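Local coordinates for uncharacterized protein Q64V53_BACFR (Bacteroides fragilis, PDB 2RA8) that is of unknown function but joins an N-terminal WGR domain to a leucine-rich-repeat domain, a pairing consistent with a role in binding other macromolecules, at residues L224-G229 / N240-L245; E263-V268 / M284-G289. One frame throughout, in Å; residues are numbered along the deposited sequence.

Contact 1 (L224-G229 / N240-L245); sequences LVLYVG and NVFRPL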
# COMPACT_ATOMS: atom_id res chain seq x y z
N LEU A 224 17.29 4.37 16.49
CA LEU A 224 16.34 5.35 17.00
C LEU A 224 15.76 6.09 15.84
O LEU A 224 16.48 6.77 15.11
CB LEU A 224 17.01 6.36 17.94
CG LEU A 224 16.16 7.56 18.38
CD1 LEU A 224 14.90 7.10 19.12
CD2 LEU A 224 17.00 8.47 19.28
N VAL A 225 14.46 5.95 15.65
CA VAL A 225 13.76 6.63 14.57
C VAL A 225 12.57 7.33 15.16
O VAL A 225 11.73 6.71 15.80
CB VAL A 225 13.30 5.64 13.49
CG1 VAL A 225 12.39 6.36 12.48
CG2 VAL A 225 14.51 5.08 12.75
N LEU A 226 12.51 8.64 14.94
CA LEU A 226 11.42 9.45 15.46
C LEU A 226 10.79 10.26 14.36
O LEU A 226 11.48 10.97 13.62
CB LEU A 226 11.93 10.43 16.52
CG LEU A 226 12.62 9.88 17.78
CD1 LEU A 226 13.17 11.03 18.61
CD2 LEU A 226 11.63 9.05 18.60
N TYR A 227 9.47 10.15 14.23
CA TYR A 227 8.73 10.93 13.23
C TYR A 227 8.40 12.26 13.89
O TYR A 227 7.78 12.30 14.96
CB TYR A 227 7.43 10.21 12.82
CG TYR A 227 7.62 9.11 11.81
CD1 TYR A 227 8.50 8.05 12.05
CD2 TYR A 227 6.93 9.13 10.60
CE1 TYR A 227 8.69 7.04 11.11
CE2 TYR A 227 7.11 8.13 9.65
CZ TYR A 227 7.99 7.10 9.91
OH TYR A 227 8.20 6.13 8.96
N VAL A 228 8.80 13.37 13.26
CA VAL A 228 8.54 14.70 13.81
C VAL A 228 7.10 15.12 13.65
O VAL A 228 6.47 15.59 14.60
CB VAL A 228 9.43 15.76 13.13
CG1 VAL A 228 9.16 17.14 13.74
CG2 VAL A 228 10.90 15.40 13.28
N GLY A 229 6.57 14.96 12.44
CA GLY A 229 5.19 15.34 12.20
C GLY A 229 5.05 16.86 12.18
O GLY A 229 6.05 17.57 12.14
N ASN A 240 15.07 22.31 17.95
CA ASN A 240 16.28 22.20 18.76
C ASN A 240 16.20 21.16 19.84
O ASN A 240 17.21 20.78 20.45
CB ASN A 240 16.64 23.56 19.38
CG ASN A 240 17.19 24.54 18.35
OD1 ASN A 240 18.08 24.20 17.57
ND2 ASN A 240 16.67 25.76 18.36
N VAL A 241 14.98 20.67 20.07
CA VAL A 241 14.74 19.66 21.09
C VAL A 241 15.44 18.36 20.77
O VAL A 241 15.90 17.64 21.66
CB VAL A 241 13.22 19.41 21.23
CG1 VAL A 241 12.66 18.85 19.94
CG2 VAL A 241 12.94 18.48 22.39
N PHE A 242 15.54 18.06 19.48
CA PHE A 242 16.18 16.82 19.03
C PHE A 242 17.70 16.84 19.12
O PHE A 242 18.33 15.80 19.28
CB PHE A 242 15.76 16.53 17.58
CG PHE A 242 14.28 16.38 17.40
CD1 PHE A 242 13.59 15.31 17.98
CD2 PHE A 242 13.57 17.28 16.63
CE1 PHE A 242 12.22 15.17 17.79
CE2 PHE A 242 12.20 17.14 16.44
CZ PHE A 242 11.53 16.08 17.03
N ARG A 243 18.28 18.03 19.05
CA ARG A 243 19.72 18.17 19.06
C ARG A 243 20.48 17.37 20.10
O ARG A 243 21.46 16.71 19.78
CB ARG A 243 20.11 19.66 19.13
CG ARG A 243 19.77 20.45 17.86
CD ARG A 243 20.31 21.90 17.91
NE ARG A 243 21.06 22.23 16.69
CZ ARG A 243 20.53 22.73 15.58
NH1 ARG A 243 19.23 22.98 15.51
NH2 ARG A 243 21.30 22.99 14.53
N PRO A 244 20.05 17.41 21.38
CA PRO A 244 20.79 16.63 22.39
C PRO A 244 20.86 15.14 22.13
O PRO A 244 21.71 14.45 22.71
CB PRO A 244 20.05 16.96 23.68
CG PRO A 244 19.59 18.37 23.44
CD PRO A 244 19.07 18.30 22.02
N LEU A 245 19.98 14.62 21.27
CA LEU A 245 19.96 13.20 20.92
C LEU A 245 21.18 12.80 20.12
O LEU A 245 21.60 11.65 20.14
CB LEU A 245 18.72 12.86 20.09
CG LEU A 245 17.36 12.96 20.78
CD1 LEU A 245 16.25 13.00 19.73
CD2 LEU A 245 17.17 11.77 21.70
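This contact is one section of the hydrophobic core of the leucine-rich-repeat domain, where Leu224 and Leu226 of the strand, and Val228 just beyond Tyr227, meet Phe242 and Leu245 on the returning, convex-side segment 240-245. The strand belongs to the parallel sheet; 240-245 has no regular helix, only helical backbone angles followed by a 3-10 turn at 243-245, where the following unit has helix 265-274. The backbones stay about 9.5 Å apart at their nearest CA atoms, Leu226 to Phe242 and Leu224 to Leu245, so side chains alone fill the gap and no hydrogen bond crosses it. Leu226 and Leu245 meet tip to tip, CD1 of Leu226 lying 3.8 Å from CD1 of Leu245. Leu224 arrives differently: its CG is anti to the backbone N (chi1 171°), which carries CD2 outward to 4.1 Å from CD2 of Leu245, the two side chains crossing at about a right angle. Leu245 thus forks between two strand leucines, one methyl for each. The Phe242 ring sits farther along, with Leu245 CD1 at its edge in the ring plane and Val241 CG1 over the centre of one face, 3.7 Å above the plane. Leu226 CD1 approaches the same ring obliquely, at 4.3 Å from Phe242 CE1. Helix 207-215 of the preceding part of the chain adds Val210 against Phe242, Ile213 against Leu226 and Leu214 against Leu245, while Phe235 and Ile259 also touch Val228. Both methyls of Val228 bear on the far end of the phenyl ring, the nearer being CG2, 3.8 Å from Phe242 CE2.

Contact 2 (E263-V268 / M284-G289); sequences EEQNVV and MDISAG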
# COMPACT_ATOMS: atom_id res chain seq x y z
N GLU A 263 8.98 19.06 8.49
CA GLU A 263 8.88 20.14 7.51
C GLU A 263 10.24 20.76 7.34
O GLU A 263 10.63 21.15 6.24
CB GLU A 263 7.90 21.22 7.97
CG GLU A 263 6.52 21.10 7.35
CD GLU A 263 5.55 22.16 7.85
OE1 GLU A 263 5.93 23.36 7.84
OE2 GLU A 263 4.42 21.81 8.23
N GLU A 264 10.99 20.84 8.43
CA GLU A 264 12.34 21.39 8.40
C GLU A 264 13.33 20.25 8.35
O GLU A 264 14.19 20.12 9.22
CB GLU A 264 12.59 22.26 9.63
CG GLU A 264 11.67 23.46 9.73
CD GLU A 264 11.96 24.34 10.93
OE1 GLU A 264 13.08 24.89 11.02
OE2 GLU A 264 11.07 24.49 11.80
N GLN A 265 13.21 19.43 7.32
CA GLN A 265 14.09 18.28 7.17
C GLN A 265 15.53 18.65 6.89
O GLN A 265 16.45 17.92 7.30
CB GLN A 265 13.57 17.36 6.04
CG GLN A 265 14.24 15.98 6.01
CD GLN A 265 13.95 15.17 7.27
OE1 GLN A 265 14.88 14.71 7.95
NE2 GLN A 265 12.67 15.00 7.59
N ASN A 266 15.75 19.78 6.23
CA ASN A 266 17.11 20.20 5.91
C ASN A 266 17.91 20.47 7.16
O ASN A 266 19.13 20.25 7.18
CB ASN A 266 17.13 21.47 5.03
CG ASN A 266 16.38 21.30 3.72
OD1 ASN A 266 16.36 20.21 3.12
ND2 ASN A 266 15.78 22.38 3.24
N VAL A 267 17.24 20.95 8.20
CA VAL A 267 17.91 21.26 9.45
C VAL A 267 18.51 20.01 10.05
O VAL A 267 19.60 20.05 10.63
CB VAL A 267 16.94 21.88 10.48
CG1 VAL A 267 17.73 22.49 11.62
CG2 VAL A 267 16.06 22.92 9.81
N VAL A 268 17.79 18.90 9.91
CA VAL A 268 18.23 17.61 10.44
C VAL A 268 19.56 17.23 9.84
O VAL A 268 20.41 16.63 10.51
CB VAL A 268 17.16 16.50 10.18
CG1 VAL A 268 17.62 15.16 10.72
CG2 VAL A 268 15.83 16.90 10.84
N MSE A 284 22.18 7.14 8.21
CA MSE A 284 21.67 8.48 8.46
C MSE A 284 20.30 8.43 7.83
O MSE A 284 20.17 8.23 6.63
CB MSE A 284 22.53 9.53 7.77
CG MSE A 284 22.04 10.95 7.94
SE MSE A 284 23.09 12.21 6.90
CE MSE A 284 21.65 13.16 6.04
N ASP A 285 19.27 8.60 8.64
CA ASP A 285 17.89 8.52 8.18
C ASP A 285 17.26 9.89 8.18
O ASP A 285 17.01 10.46 9.23
CB ASP A 285 17.12 7.60 9.14
CG ASP A 285 15.81 7.08 8.56
OD1 ASP A 285 15.24 7.71 7.64
OD2 ASP A 285 15.35 6.04 9.07
N ILE A 286 17.02 10.42 6.99
CA ILE A 286 16.41 11.73 6.83
C ILE A 286 15.33 11.62 5.80
O ILE A 286 15.27 12.40 4.85
CB ILE A 286 17.45 12.77 6.38
CG1 ILE A 286 18.21 12.26 5.16
CG2 ILE A 286 18.42 13.06 7.52
CD1 ILE A 286 18.88 13.35 4.33
N SER A 287 14.46 10.64 6.00
CA SER A 287 13.36 10.37 5.08
C SER A 287 12.05 10.99 5.47
O SER A 287 11.95 11.69 6.48
CB SER A 287 13.16 8.87 4.96
OG SER A 287 12.92 8.30 6.23
N ALA A 288 11.05 10.74 4.64
CA ALA A 288 9.68 11.20 4.84
C ALA A 288 9.42 12.66 5.05
O ALA A 288 8.29 13.04 5.40
CB ALA A 288 9.06 10.41 6.00
N GLY A 289 10.41 13.51 4.81
CA GLY A 289 10.21 14.94 5.02
C GLY A 289 10.41 15.84 3.82
O GLY A 289 10.57 15.37 2.68
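The backbones come closest at Gln265 and Gly289, whose CA atoms are 5.6 Å apart, as the first turn of helix 265-274 lies against the chain leaving strand 283-285. Gln265 does most of the touching from the helix side. With chi1 at -167° its side chain first extends away from its own N, then bends at chi2 (63°), laying the amide group along the backbone of Ile286, Ser287 and Gly289. The CG of Gln265 is 3.9 Å from the carbonyl O of Ile286, and the end of the side chain lies against the backbone of Gly289. No hydrogen bond joins the two segments. One turn on, the side chains of Val268 and Ile286 run alongside each other, pointing opposite ways, with Val268 CG1 3.9 Å from Ile286 CG2. Across from this apolar contact, Ser287 OG donates to Asp285 OD1 over 2.8 Å, meeting the syn lone pair, and a weak bond from Ser287 N reaches the same oxygen. The carboxylate is gripped further by Trp256 NE1 at OD2 and Asn313 ND2 at OD1, so this buried acid is well supplied with donors. The contact belongs to the beta-alpha-beta unit of strand 256-260, helix 265-274 and strand 283-285: Val269 and Phe272 of the helix also cover Ile286, and Ile259 of the preceding strand touches Val268.

Running from the N terminus, the chain passes through the WGR domain before entering the leucine-rich repeats that hold both contacts. Contact 1 closes first, folding the chain after strand 223-227 back over that strand with no helix or strand in between. The chain then runs through strand 256-260, and contact 2 closes a second, separate excursion by bringing the start of helix 265-274 against the exit of strand 283-285. The two are in series, neither enclosing nor crossing the other. Their centres lie about 10 Å apart and both reach the parallel sheet, where Val225 CG2 packs 3.9 Å from Asp285 OD2; Arg243 extends to helix 265-274, salt-bridging Glu270.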